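Local coordinates for putative uncharacterized protein ST0493 (Sulfolobus tokodaii, PDB 2RBG), which is of unknown function and belongs to the DUF5751 family, folding as an alpha/beta protein with a five-stranded parallel sheet, at residues 7-12 against 39-44; 11-16 against 96-101; 16-21 against 50-55; 44-49 against 67-72. One frame throughout, in Å; residues are numbered along the deposited sequence.

Contact 1. Residues 7-12 against 39-44; sequences LTLISV and NVFTEI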
loop_
_atom_site.group_PDB
_atom_site.type_symbol
_atom_site.label_atom_id
_atom_site.label_comp_id
_atom_site.label_asym_id
_atom_site.label_seq_id
_atom_site.Cartn_x
_atom_site.Cartn_y
_atom_site.Cartn_z
ATOM N N LEU A 7 -8.267 12.992 8.937
ATOM C CA LEU A 7 -7.029 13.749 9.077
ATOM C C LEU A 7 -6.125 13.231 7.964
ATOM O O LEU A 7 -5.770 12.053 7.949
ATOM C CB LEU A 7 -6.354 13.480 10.423
ATOM C CG LEU A 7 -4.958 14.105 10.564
ATOM C CD1 LEU A 7 -5.063 15.626 10.515
ATOM C CD2 LEU A 7 -4.320 13.655 11.872
ATOM N N THR A 8 -5.772 14.103 7.026
ATOM C CA THR A 8 -4.906 13.717 5.918
ATOM C C THR A 8 -3.551 14.392 6.063
ATOM O O THR A 8 -3.465 15.615 6.180
ATOM C CB THR A 8 -5.529 14.108 4.557
ATOM O OG1 THR A 8 -6.706 13.320 4.328
ATOM C CG2 THR A 8 -4.542 13.859 3.422
ATOM N N LEU A 9 -2.498 13.581 6.079
ATOM C CA LEU A 9 -1.142 14.087 6.204
ATOM C C LEU A 9 -0.377 13.721 4.942
ATOM O O LEU A 9 -0.429 12.576 4.489
ATOM C CB LEU A 9 -0.445 13.458 7.414
ATOM C CG LEU A 9 -1.197 13.511 8.745
ATOM C CD1 LEU A 9 -0.346 12.865 9.832
ATOM C CD2 LEU A 9 -1.519 14.954 9.101
ATOM N N ILE A 10 0.329 14.691 4.374
ATOM C CA ILE A 10 1.104 14.434 3.171
ATOM C C ILE A 10 2.396 15.226 3.118
ATOM O O ILE A 10 2.439 16.406 3.462
ATOM C CB ILE A 10 0.287 14.738 1.886
ATOM C CG1 ILE A 10 1.173 14.546 0.648
ATOM C CG2 ILE A 10 -0.262 16.167 1.937
ATOM C CD1 ILE A 10 0.403 14.557 -0.678
ATOM N N SER A 11 3.458 14.548 2.701
ATOM C CA SER A 11 4.757 15.175 2.542
ATOM C C SER A 11 5.398 14.547 1.311
ATOM O O SER A 11 5.839 13.400 1.344
ATOM C CB SER A 11 5.637 14.941 3.769
ATOM O OG SER A 11 6.858 15.648 3.634
ATOM N N VAL A 12 5.417 15.303 0.220
ATOM C CA VAL A 12 5.999 14.841 -1.035
ATOM C C VAL A 12 6.698 15.997 -1.731
ATOM O O VAL A 12 6.506 17.157 -1.366
ATOM C CB VAL A 12 4.919 14.296 -2.007
ATOM C CG1 VAL A 12 4.254 13.065 -1.417
ATOM C CG2 VAL A 12 3.885 15.379 -2.303
ATOM N N ASN A 39 -3.188 18.336 5.796
ATOM C CA ASN A 39 -1.984 18.981 6.306
ATOM C C ASN A 39 -0.806 18.607 5.429
ATOM O O ASN A 39 -0.409 17.443 5.361
ATOM C CB ASN A 39 -1.747 18.545 7.749
ATOM C CG ASN A 39 -2.809 19.076 8.683
ATOM O OD1 ASN A 39 -2.704 20.192 9.193
ATOM N ND2 ASN A 39 -3.855 18.291 8.891
ATOM N N VAL A 40 -0.251 19.612 4.763
ATOM C CA VAL A 40 0.855 19.422 3.843
ATOM C C VAL A 40 2.153 19.976 4.407
ATOM O O VAL A 40 2.237 21.152 4.753
ATOM C CB VAL A 40 0.562 20.125 2.505
ATOM C CG1 VAL A 40 1.605 19.738 1.468
ATOM C CG2 VAL A 40 -0.843 19.777 2.034
ATOM N N PHE A 41 3.163 19.120 4.495
ATOM C CA PHE A 41 4.465 19.522 5.008
ATOM C C PHE A 41 5.331 19.784 3.786
ATOM O O PHE A 41 5.840 18.862 3.150
ATOM C CB PHE A 41 5.001 18.403 5.895
ATOM C CG PHE A 41 4.096 18.100 7.055
ATOM C CD1 PHE A 41 4.129 18.888 8.204
ATOM C CD2 PHE A 41 3.140 17.090 6.961
ATOM C CE1 PHE A 41 3.220 18.680 9.239
ATOM C CE2 PHE A 41 2.226 16.874 7.992
ATOM C CZ PHE A 41 2.266 17.674 9.134
ATOM N N THR A 42 5.466 21.067 3.458
ATOM C CA THR A 42 6.202 21.487 2.276
ATOM C C THR A 42 6.736 22.904 2.453
ATOM O O THR A 42 6.354 23.606 3.384
ATOM C CB THR A 42 5.255 21.465 1.053
ATOM O OG1 THR A 42 5.953 21.894 -0.120
ATOM C CG2 THR A 42 4.066 22.390 1.296
ATOM N N GLU A 43 7.616 23.319 1.547
ATOM C CA GLU A 43 8.181 24.665 1.590
ATOM C C GLU A 43 7.475 25.542 0.558
ATOM O O GLU A 43 7.734 26.741 0.462
ATOM C CB GLU A 43 9.683 24.622 1.294
ATOM C CG GLU A 43 10.494 23.796 2.283
ATOM C CD GLU A 43 10.336 24.274 3.716
ATOM O OE1 GLU A 43 10.509 25.487 3.958
ATOM O OE2 GLU A 43 10.041 23.439 4.600
ATOM N N ILE A 44 6.575 24.931 -0.206
ATOM C CA ILE A 44 5.828 25.634 -1.244
ATOM C C ILE A 44 4.747 26.533 -0.634
ATOM O O ILE A 44 4.291 26.292 0.484
ATOM C CB ILE A 44 5.182 24.608 -2.209
ATOM C CG1 ILE A 44 5.117 25.181 -3.623
ATOM C CG2 ILE A 44 3.793 24.221 -1.718
ATOM C CD1 ILE A 44 4.679 24.164 -4.659
HETATM O O HOH W 1 7.162 19.925 -1.450
HETATM O O HOH W 2 4.617 17.948 0.621
#
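Leu-9 and Ile-10 pair with Asn-39 and Val-40 as two neighbouring parallel strands, 7-11 and 39-41. This is the tight part of the contact. The axes lie 4.9 Å apart at closest and run 16° from parallel. Three backbone hydrogen bonds hold them: Asn-39 N to Thr-8 O at 2.8 Å, Ile-10 N to Asn-39 O, and Phe-41 N to Ile-10 O. On one face Ile-10 and Val-40 lie side by side, and their CG2 methyls meet at 3.7 Å. On the other face Leu-9 CD2 packs against Asn-39 CB at 3.8 Å. The same CD2 lies at the edge of the Phe-41 ring, near its plane, 4.4 Å from CE2. The Leu-7 and Asn-39 side chains cross at about a right angle, with CD1 of Leu-7 3.3 Å from ND2 of Asn-39. Asn-39 OD1 accepts from the indole of Trp-70.

Beyond Ser-11 the pairing loosens. Ser-11 OG, anti to the backbone N (chi1 -175°), is turned toward Phe-41 O in a weak bond of 3.4 Å. Water then replaces direct pairing. One water accepts from Val-12 N and donates to Phe-41 O; another donates to Val-12 O and accepts from Thr-42 OG1. That OG1 also accepts from Ile-44 N, an ST turn.

Helix 17-31 completes this beta-alpha-beta unit and covers Ile-10 and Val-40. Helix 99-107 covers Leu-9 and Phe-41, and strand 89-94 flanks strand 6-11.

Contact 2. Residues 11-16 against 96-101; sequences SVNNDN and DENKVF
The loop after strand 6-11 meets the start of helix 99-107 here, at the C-terminal ends of the parallel strands. Asn-98 sits at the N-cap position of that helix, but its side chain makes no capping bond and turns to the loop instead. Its CB lies 3.3 Å from Ser-11 O and 3.4 Å from Ser-11 OG. Its CG is anti to the carbonyl carbon (chi1 -62°), which brings ND2 alongside the backbone of Val-12, 3.5 Å from CA. The amide is held at both ends: ND2 donates to Asp-95 OD1, and OD1 accepts from Lys-72 NZ. With an alanine here, Asp-95 OD1 and Lys-72 NZ would probably lose this shared partner, and the packing beside Val-12 would thin. Ser-11 OG also meets the edge of the Phe-101 ring, 3.6 Å from CD2. Farther out, Asn-13 crosses Glu-97 at about a right angle. Asn-13 ND2 makes a weak, bent bond to Glu-97 OE1 at 3.2 Å, with an N-H...O angle of 126°. Asp-95 also binds Asn-13 N and Asn-16 ND2. The loop lies between helices 99-107 and 17-31. Val-12 packs on Phe-17 and Tyr-20 of helix 17-31, while Ser-11 stays backbone-bonded to Tyr-93 of strand 89-94.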
loop_
_atom_site.group_PDB
_atom_site.type_symbol
_atom_site.label_atom_id
_atom_site.label_comp_id
_atom_site.label_asym_id
_atom_site.label_seq_id
_atom_site.Cartn_x
_atom_site.Cartn_y
_atom_site.Cartn_z
ATOM N N SER A 11 3.458 14.548 2.701
ATOM C CA SER A 11 4.757 15.175 2.542
ATOM C C SER A 11 5.398 14.547 1.311
ATOM O O SER A 11 5.839 13.400 1.344
ATOM C CB SER A 11 5.637 14.941 3.769
ATOM O OG SER A 11 6.858 15.648 3.634
ATOM N N VAL A 12 5.417 15.303 0.220
ATOM C CA VAL A 12 5.999 14.841 -1.035
ATOM C C VAL A 12 6.698 15.997 -1.731
ATOM O O VAL A 12 6.506 17.157 -1.366
ATOM C CB VAL A 12 4.919 14.296 -2.007
ATOM C CG1 VAL A 12 4.254 13.065 -1.417
ATOM C CG2 VAL A 12 3.885 15.379 -2.303
ATOM N N ASN A 13 7.511 15.671 -2.729
ATOM C CA ASN A 13 8.209 16.686 -3.506
ATOM C C ASN A 13 7.142 17.377 -4.353
ATOM O O ASN A 13 6.094 16.793 -4.626
ATOM C CB ASN A 13 9.263 16.033 -4.404
ATOM C CG ASN A 13 10.384 15.387 -3.611
ATOM O OD1 ASN A 13 11.086 16.055 -2.849
ATOM N ND2 ASN A 13 10.559 14.081 -3.789
ATOM N N ASN A 14 7.406 18.610 -4.770
ATOM C CA ASN A 14 6.440 19.368 -5.560
ATOM C C ASN A 14 5.912 18.667 -6.809
ATOM O O ASN A 14 4.742 18.818 -7.159
ATOM C CB ASN A 14 7.030 20.719 -5.975
ATOM C CG ASN A 14 7.474 21.546 -4.792
ATOM O OD1 ASN A 14 6.885 21.476 -3.716
ATOM N ND2 ASN A 14 8.509 22.353 -4.991
ATOM N N ASP A 15 6.763 17.903 -7.483
ATOM C CA ASP A 15 6.351 17.219 -8.704
ATOM C C ASP A 15 5.342 16.100 -8.456
ATOM O O ASP A 15 4.748 15.581 -9.399
ATOM C CB ASP A 15 7.576 16.652 -9.430
ATOM C CG ASP A 15 8.124 15.407 -8.763
ATOM O OD1 ASP A 15 8.194 15.379 -7.516
ATOM O OD2 ASP A 15 8.495 14.456 -9.486
ATOM N N ASN A 16 5.145 15.736 -7.192
ATOM C CA ASN A 16 4.214 14.666 -6.845
ATOM C C ASN A 16 2.836 15.110 -6.354
ATOM O O ASN A 16 1.950 14.275 -6.186
ATOM C CB ASN A 16 4.829 13.749 -5.781
ATOM C CG ASN A 16 5.726 12.680 -6.373
ATOM O OD1 ASN A 16 5.376 12.043 -7.366
ATOM N ND2 ASN A 16 6.879 12.464 -5.750
ATOM N N ASP A 96 9.653 8.634 -1.146
ATOM C CA ASP A 96 10.898 8.216 -0.508
ATOM C C ASP A 96 11.697 9.331 0.152
ATOM O O ASP A 96 12.233 9.152 1.243
ATOM C CB ASP A 96 11.792 7.488 -1.513
ATOM C CG ASP A 96 11.268 6.116 -1.867
ATOM O OD1 ASP A 96 10.910 5.361 -0.940
ATOM O OD2 ASP A 96 11.226 5.790 -3.070
ATOM N N GLU A 97 11.779 10.477 -0.512
ATOM C CA GLU A 97 12.530 11.611 0.011
ATOM C C GLU A 97 11.983 12.139 1.335
ATOM O O GLU A 97 12.699 12.799 2.086
ATOM C CB GLU A 97 12.549 12.749 -1.014
ATOM C CG GLU A 97 13.369 12.463 -2.262
ATOM C CD GLU A 97 12.902 11.225 -3.005
ATOM O OE1 GLU A 97 11.691 11.133 -3.307
ATOM O OE2 GLU A 97 13.746 10.347 -3.294
ATOM N N ASN A 98 10.721 11.839 1.627
ATOM C CA ASN A 98 10.102 12.322 2.858
ATOM C C ASN A 98 9.581 11.222 3.778
ATOM O O ASN A 98 8.870 11.505 4.745
ATOM C CB ASN A 98 8.957 13.274 2.506
ATOM C CG ASN A 98 9.431 14.503 1.761
ATOM O OD1 ASN A 98 10.061 15.389 2.341
ATOM N ND2 ASN A 98 9.142 14.561 0.465
ATOM N N LYS A 99 9.945 9.976 3.493
ATOM C CA LYS A 99 9.480 8.848 4.295
ATOM C C LYS A 99 9.956 8.869 5.747
ATOM O O LYS A 99 9.177 8.588 6.658
ATOM C CB LYS A 99 9.888 7.529 3.631
ATOM C CG LYS A 99 9.400 6.291 4.367
ATOM C CD LYS A 99 9.552 5.038 3.513
ATOM C CE LYS A 99 10.995 4.801 3.110
ATOM N NZ LYS A 99 11.123 3.632 2.197
ATOM N N VAL A 100 11.229 9.188 5.969
ATOM C CA VAL A 100 11.754 9.242 7.332
ATOM C C VAL A 100 11.016 10.329 8.111
ATOM O O VAL A 100 10.603 10.125 9.252
ATOM C CB VAL A 100 13.267 9.560 7.342
ATOM C CG1 VAL A 100 13.753 9.748 8.775
ATOM C CG2 VAL A 100 14.037 8.431 6.673
ATOM N N PHE A 101 10.844 11.482 7.475
ATOM C CA PHE A 101 10.149 12.601 8.091
ATOM C C PHE A 101 8.710 12.235 8.453
ATOM O O PHE A 101 8.304 12.346 9.611
ATOM C CB PHE A 101 10.142 13.797 7.142
ATOM C CG PHE A 101 9.340 14.963 7.641
ATOM C CD1 PHE A 101 9.729 15.655 8.784
ATOM C CD2 PHE A 101 8.198 15.374 6.966
ATOM C CE1 PHE A 101 8.991 16.742 9.248
ATOM C CE2 PHE A 101 7.451 16.458 7.419
ATOM C CZ PHE A 101 7.849 17.144 8.563
#

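Contact 3. Residues 16-21 against 50-55; sequences NFENYF and VTLIRE
Glu-18 and Ile-53 bring the two backbones to 5.3 Å between their CA atoms. The first turns of helix 17-31 pass the break between helices 46-52 and 54-59. Ile-53 leaves helical geometry there and is also the N-cap residue of the second helix. Its side chain crosses Phe-21 obliquely. CD1 sits over one ring face as a CH-pi contact, 3.8 Å from the centroid and 23° off the normal. Chi1 of 66° puts CG1 between the backbone N and the carbonyl carbon, and the extended chi2 (175°) carries CD1 over the ring. Ile-53 CG2 lies 3.5 Å from Phe-21 CD1. Replacing Phe-21 by an alanine would probably open a gap beside both Ile-53 methyls. Phe-21 also packs on Ile-38 and Val-40 of strand 35-41. Phe-17 CD2 touches Leu-52 CD1 at 4.0 Å. At the exposed border, Glu-18 CG lies 3.0 Å from Leu-52 O. No hydrogen bond crosses between the segments; shape fit and burial of Ile-53 and Phe-21 hold helix 17-31 against the helix junction.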
loop_
_atom_site.group_PDB
_atom_site.type_symbol
_atom_site.label_atom_id
_atom_site.label_comp_id
_atom_site.label_asym_id
_atom_site.label_seq_id
_atom_site.Cartn_x
_atom_site.Cartn_y
_atom_site.Cartn_z
ATOM N N ASN A 16 5.145 15.736 -7.192
ATOM C CA ASN A 16 4.214 14.666 -6.845
ATOM C C ASN A 16 2.836 15.110 -6.354
ATOM O O ASN A 16 1.950 14.275 -6.186
ATOM C CB ASN A 16 4.829 13.749 -5.781
ATOM C CG ASN A 16 5.726 12.680 -6.373
ATOM O OD1 ASN A 16 5.376 12.043 -7.366
ATOM N ND2 ASN A 16 6.879 12.464 -5.750
ATOM N N PHE A 17 2.641 16.405 -6.131
ATOM C CA PHE A 17 1.351 16.879 -5.630
ATOM C C PHE A 17 0.138 16.496 -6.469
ATOM O O PHE A 17 -0.849 15.990 -5.939
ATOM C CB PHE A 17 1.369 18.399 -5.432
ATOM C CG PHE A 17 2.100 18.840 -4.198
ATOM C CD1 PHE A 17 1.787 18.293 -2.957
ATOM C CD2 PHE A 17 3.104 19.801 -4.273
ATOM C CE1 PHE A 17 2.465 18.694 -1.806
ATOM C CE2 PHE A 17 3.786 20.209 -3.131
ATOM C CZ PHE A 17 3.467 19.656 -1.895
ATOM N N GLU A 18 0.200 16.733 -7.774
ATOM C CA GLU A 18 -0.931 16.405 -8.629
ATOM C C GLU A 18 -1.344 14.941 -8.519
ATOM O O GLU A 18 -2.518 14.642 -8.306
ATOM C CB GLU A 18 -0.615 16.759 -10.086
ATOM C CG GLU A 18 -0.502 18.258 -10.323
ATOM C CD GLU A 18 -0.246 18.615 -11.774
ATOM O OE1 GLU A 18 -1.081 18.264 -12.636
ATOM O OE2 GLU A 18 0.792 19.250 -12.052
ATOM N N ASN A 19 -0.381 14.034 -8.645
ATOM C CA ASN A 19 -0.677 12.606 -8.564
ATOM C C ASN A 19 -1.167 12.176 -7.186
ATOM O O ASN A 19 -2.123 11.404 -7.074
ATOM C CB ASN A 19 0.553 11.774 -8.943
ATOM C CG ASN A 19 0.962 11.958 -10.390
ATOM O OD1 ASN A 19 0.120 11.988 -11.288
ATOM N ND2 ASN A 19 2.265 12.065 -10.628
ATOM N N TYR A 20 -0.519 12.667 -6.135
ATOM C CA TYR A 20 -0.926 12.291 -4.787
ATOM C C TYR A 20 -2.279 12.844 -4.358
ATOM O O TYR A 20 -3.009 12.173 -3.637
ATOM C CB TYR A 20 0.132 12.692 -3.756
ATOM C CG TYR A 20 1.229 11.662 -3.575
ATOM C CD1 TYR A 20 2.160 11.420 -4.585
ATOM C CD2 TYR A 20 1.345 10.941 -2.386
ATOM C CE1 TYR A 20 3.183 10.488 -4.411
ATOM C CE2 TYR A 20 2.363 10.008 -2.201
ATOM C CZ TYR A 20 3.283 9.790 -3.221
ATOM O OH TYR A 20 4.313 8.895 -3.038
ATOM N N PHE A 21 -2.625 14.057 -4.780
ATOM C CA PHE A 21 -3.922 14.586 -4.380
ATOM C C PHE A 21 -5.054 13.813 -5.036
ATOM O O PHE A 21 -6.177 13.786 -4.531
ATOM C CB PHE A 21 -4.029 16.083 -4.672
ATOM C CG PHE A 21 -3.647 16.938 -3.497
ATOM C CD1 PHE A 21 -2.309 17.105 -3.150
ATOM C CD2 PHE A 21 -4.626 17.498 -2.683
ATOM C CE1 PHE A 21 -1.952 17.811 -2.001
ATOM C CE2 PHE A 21 -4.280 18.210 -1.527
ATOM C CZ PHE A 21 -2.940 18.365 -1.186
ATOM N N VAL A 50 -2.311 25.240 -4.566
ATOM C CA VAL A 50 -3.682 25.252 -5.061
ATOM C C VAL A 50 -3.712 25.259 -6.584
ATOM O O VAL A 50 -4.621 24.706 -7.200
ATOM C CB VAL A 50 -4.450 26.482 -4.534
ATOM C CG1 VAL A 50 -5.876 26.469 -5.053
ATOM C CG2 VAL A 50 -4.441 26.482 -3.009
ATOM N N THR A 51 -2.717 25.899 -7.190
ATOM C CA THR A 51 -2.634 25.953 -8.643
ATOM C C THR A 51 -2.309 24.558 -9.175
ATOM O O THR A 51 -2.922 24.092 -10.136
ATOM C CB THR A 51 -1.548 26.946 -9.093
ATOM O OG1 THR A 51 -1.952 28.275 -8.735
ATOM C CG2 THR A 51 -1.333 26.869 -10.600
ATOM N N LEU A 52 -1.356 23.885 -8.536
ATOM C CA LEU A 52 -0.965 22.542 -8.953
ATOM C C LEU A 52 -2.080 21.508 -8.804
ATOM O O LEU A 52 -2.244 20.639 -9.661
ATOM C CB LEU A 52 0.255 22.068 -8.155
ATOM C CG LEU A 52 1.601 22.736 -8.440
ATOM C CD1 LEU A 52 2.656 22.183 -7.492
ATOM C CD2 LEU A 52 1.999 22.487 -9.887
ATOM N N ILE A 53 -2.846 21.596 -7.724
ATOM C CA ILE A 53 -3.911 20.625 -7.490
ATOM C C ILE A 53 -5.304 21.114 -7.871
ATOM O O ILE A 53 -6.304 20.512 -7.480
ATOM C CB ILE A 53 -3.941 20.182 -6.012
ATOM C CG1 ILE A 53 -4.339 21.356 -5.117
ATOM C CG2 ILE A 53 -2.576 19.646 -5.604
ATOM C CD1 ILE A 53 -4.519 20.982 -3.662
ATOM N N ARG A 54 -5.368 22.194 -8.642
ATOM C CA ARG A 54 -6.648 22.755 -9.062
ATOM C C ARG A 54 -7.608 21.702 -9.609
ATOM O O ARG A 54 -8.776 21.664 -9.226
ATOM C CB ARG A 54 -6.436 23.834 -10.128
ATOM C CG ARG A 54 -7.730 24.485 -10.600
ATOM C CD ARG A 54 -7.507 25.409 -11.790
ATOM N NE ARG A 54 -6.950 24.698 -12.939
ATOM C CZ ARG A 54 -5.687 24.800 -13.344
ATOM N NH1 ARG A 54 -5.270 24.112 -14.400
ATOM N NH2 ARG A 54 -4.843 25.598 -12.703
ATOM N N GLU A 55 -7.114 20.852 -10.505
ATOM C CA GLU A 55 -7.943 19.811 -11.109
ATOM C C GLU A 55 -8.501 18.841 -10.074
ATOM O O GLU A 55 -9.671 18.458 -10.136
ATOM C CB GLU A 55 -7.136 19.042 -12.162
ATOM C CG GLU A 55 -7.928 17.987 -12.918
ATOM C CD GLU A 55 -9.181 18.547 -13.566
ATOM O OE1 GLU A 55 -9.126 19.679 -14.092
ATOM O OE2 GLU A 55 -10.218 17.849 -13.560
#

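Contact 4. Residues 44-49 against 67-72; sequences IQYQEL and LFLWKK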
loop_
_atom_site.group_PDB
_atom_site.type_symbol
_atom_site.label_atom_id
_atom_site.label_comp_id
_atom_site.label_asym_id
_atom_site.label_seq_id
_atom_site.Cartn_x
_atom_site.Cartn_y
_atom_site.Cartn_z
ATOM N N ILE A 44 6.575 24.931 -0.206
ATOM C CA ILE A 44 5.828 25.634 -1.244
ATOM C C ILE A 44 4.747 26.533 -0.634
ATOM O O ILE A 44 4.291 26.292 0.484
ATOM C CB ILE A 44 5.182 24.608 -2.209
ATOM C CG1 ILE A 44 5.117 25.181 -3.623
ATOM C CG2 ILE A 44 3.793 24.221 -1.718
ATOM C CD1 ILE A 44 4.679 24.164 -4.659
ATOM N N GLN A 45 4.342 27.572 -1.364
ATOM C CA GLN A 45 3.312 28.492 -0.881
ATOM C C GLN A 45 1.906 28.012 -1.224
ATOM O O GLN A 45 1.707 27.289 -2.200
ATOM C CB GLN A 45 3.532 29.891 -1.464
ATOM C CG GLN A 45 4.726 30.630 -0.884
ATOM C CD GLN A 45 4.544 30.968 0.584
ATOM O OE1 GLN A 45 3.593 31.653 0.959
ATOM N NE2 GLN A 45 5.458 30.490 1.421
ATOM N N TYR A 46 0.938 28.432 -0.415
ATOM C CA TYR A 46 -0.458 28.050 -0.591
ATOM C C TYR A 46 -0.956 28.200 -2.027
ATOM O O TYR A 46 -1.423 27.238 -2.633
ATOM C CB TYR A 46 -1.351 28.885 0.330
ATOM C CG TYR A 46 -2.762 28.356 0.456
ATOM C CD1 TYR A 46 -3.057 27.312 1.332
ATOM C CD2 TYR A 46 -3.799 28.879 -0.317
ATOM C CE1 TYR A 46 -4.347 26.800 1.437
ATOM C CE2 TYR A 46 -5.096 28.371 -0.220
ATOM C CZ TYR A 46 -5.361 27.332 0.659
ATOM O OH TYR A 46 -6.634 26.816 0.759
ATOM N N GLN A 47 -0.861 29.413 -2.563
ATOM C CA GLN A 47 -1.327 29.683 -3.918
ATOM C C GLN A 47 -0.700 28.806 -4.995
ATOM O O GLN A 47 -1.377 28.412 -5.943
ATOM C CB GLN A 47 -1.117 31.158 -4.265
ATOM C CG GLN A 47 -1.994 32.100 -3.456
ATOM C CD GLN A 47 -3.449 31.665 -3.440
ATOM O OE1 GLN A 47 -4.047 31.412 -4.489
ATOM N NE2 GLN A 47 -4.029 31.579 -2.247
ATOM N N GLU A 48 0.588 28.503 -4.861
ATOM C CA GLU A 48 1.249 27.657 -5.845
ATOM C C GLU A 48 0.709 26.234 -5.754
ATOM O O GLU A 48 0.495 25.577 -6.771
ATOM C CB GLU A 48 2.768 27.658 -5.637
ATOM C CG GLU A 48 3.495 26.640 -6.508
ATOM C CD GLU A 48 4.979 26.922 -6.649
ATOM O OE1 GLU A 48 5.628 27.267 -5.638
ATOM O OE2 GLU A 48 5.501 26.787 -7.776
ATOM N N LEU A 49 0.484 25.763 -4.531
ATOM C CA LEU A 49 -0.045 24.419 -4.337
ATOM C C LEU A 49 -1.438 24.311 -4.941
ATOM O O LEU A 49 -1.717 23.402 -5.722
ATOM C CB LEU A 49 -0.117 24.073 -2.847
ATOM C CG LEU A 49 -0.821 22.746 -2.542
ATOM C CD1 LEU A 49 -0.050 21.594 -3.178
ATOM C CD2 LEU A 49 -0.930 22.552 -1.038
ATOM N N LEU A 67 -7.189 23.210 4.173
ATOM C CA LEU A 67 -5.817 22.984 3.750
ATOM C C LEU A 67 -4.846 23.796 4.601
ATOM O O LEU A 67 -4.980 25.013 4.727
ATOM C CB LEU A 67 -5.668 23.363 2.273
ATOM C CG LEU A 67 -4.306 23.178 1.603
ATOM C CD1 LEU A 67 -3.898 21.713 1.658
ATOM C CD2 LEU A 67 -4.387 23.653 0.159
ATOM N N PHE A 68 -3.874 23.105 5.187
ATOM C CA PHE A 68 -2.863 23.737 6.022
ATOM C C PHE A 68 -1.482 23.319 5.541
ATOM O O PHE A 68 -1.212 22.131 5.359
ATOM C CB PHE A 68 -3.036 23.312 7.483
ATOM C CG PHE A 68 -4.318 23.780 8.102
ATOM C CD1 PHE A 68 -4.475 25.106 8.491
ATOM C CD2 PHE A 68 -5.379 22.900 8.279
ATOM C CE1 PHE A 68 -5.671 25.549 9.049
ATOM C CE2 PHE A 68 -6.580 23.333 8.836
ATOM C CZ PHE A 68 -6.727 24.660 9.221
ATOM N N LEU A 69 -0.614 24.297 5.322
ATOM C CA LEU A 69 0.746 24.009 4.888
ATOM C C LEU A 69 1.696 24.290 6.041
ATOM O O LEU A 69 1.568 25.306 6.729
ATOM C CB LEU A 69 1.126 24.865 3.676
ATOM C CG LEU A 69 0.583 24.412 2.317
ATOM C CD1 LEU A 69 -0.937 24.392 2.341
ATOM C CD2 LEU A 69 1.089 25.349 1.231
ATOM N N TRP A 70 2.637 23.377 6.253
ATOM C CA TRP A 70 3.609 23.507 7.325
ATOM C C TRP A 70 5.027 23.278 6.840
ATOM O O TRP A 70 5.295 22.321 6.118
ATOM C CB TRP A 70 3.341 22.481 8.428
ATOM C CG TRP A 70 1.943 22.451 8.919
ATOM C CD1 TRP A 70 0.983 21.523 8.621
ATOM C CD2 TRP A 70 1.339 23.386 9.811
ATOM N NE1 TRP A 70 -0.187 21.827 9.283
ATOM C CE2 TRP A 70 0.007 22.965 10.019
ATOM C CE3 TRP A 70 1.796 24.541 10.458
ATOM C CZ2 TRP A 70 -0.875 23.662 10.851
ATOM C CZ3 TRP A 70 0.917 25.234 11.286
ATOM C CH2 TRP A 70 -0.402 24.790 11.474
ATOM N N LYS A 71 5.939 24.161 7.227
ATOM C CA LYS A 71 7.330 23.959 6.870
ATOM C C LYS A 71 7.731 22.875 7.863
ATOM O O LYS A 71 7.135 22.772 8.934
ATOM C CB LYS A 71 8.139 25.234 7.099
ATOM C CG LYS A 71 7.795 26.350 6.128
ATOM C CD LYS A 71 8.694 27.559 6.334
ATOM C CE LYS A 71 8.427 28.626 5.284
ATOM N NZ LYS A 71 7.011 29.084 5.307
ATOM N N LYS A 72 8.718 22.056 7.519
ATOM C CA LYS A 72 9.126 20.980 8.414
ATOM C C LYS A 72 9.430 21.446 9.838
ATOM O O LYS A 72 9.277 20.685 10.792
ATOM C CB LYS A 72 10.324 20.240 7.816
ATOM C CG LYS A 72 9.985 19.549 6.500
ATOM C CD LYS A 72 11.167 18.799 5.915
ATOM C CE LYS A 72 10.784 18.136 4.599
ATOM N NZ LYS A 72 11.928 17.412 3.982
#
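Leu-69 and Leu-67 of strand 67-70 carry an apolar contact with Tyr-46 and Leu-49 of helix 46-49. Leu-49 CD2 touches both strand leucines, 3.8 Å from Leu-67 CD2 and from Leu-69 CD1. Its CG is anti to the backbone N (chi1 173°), which sends the branch toward the strand.

Tyr-46 adds further apolar packing. It reaches both leucines through CD1 and CE1. Tyr-46 CE1 is 3.4 Å from Leu-67 CD2, and Tyr-46 CD1 is 3.7 Å from Leu-69 CD1. The Tyr-46 side chain crosses that of Leu-69 at about a right angle. Tyr-46 OH also passes near Leu-67, 3.9 Å from its CB.

Contacts to backbone come from the other branch of Leu-69. Leu-69 CD2 lies against the backbone at the helix start, 3.4 Å from Ile-44 O and 3.5 Å from Tyr-46 N. It also brushes Ile-44 CG2 at 4.2 Å. No hydrogen bond joins the two segments. Within 44-49, Leu-49 N bonds to Gln-45 O, closing the first helical turn from the N-cap residue.

Strand 64-70 is an outermost strand of the sheet within this chain, beside strand 35-41. Leu-67 also packs on Ile-38 and Val-40 there. Phe-68 and Trp-70 point to the opposite face, where Trp-70 meets helix 75-82.

Contact 1 is the most central of the four, about 6 Å between its centre and that of the chain; the others lie about 12 Å out. Contacts 1 and 4 have centres about 8 Å apart and share Ile-44. Val-40 links them, with N 2.8 Å from Phe-68 O and O 2.7 Å from Trp-70 N, both probable hydrogen bonds. Contact 2 shares Ser-11 and Val-12 with contact 1. It also reaches contact 4, where Phe-101 CZ lies 3.8 Å from Lys-72 CG. Contact 3 touches contact 4 where Phe-17 CG meets Leu-49 CD1 at 3.6 Å. Phe-17 CE1 also packs on Val-40 CG1 of contact 1. No active site or ligand is identified for this protein.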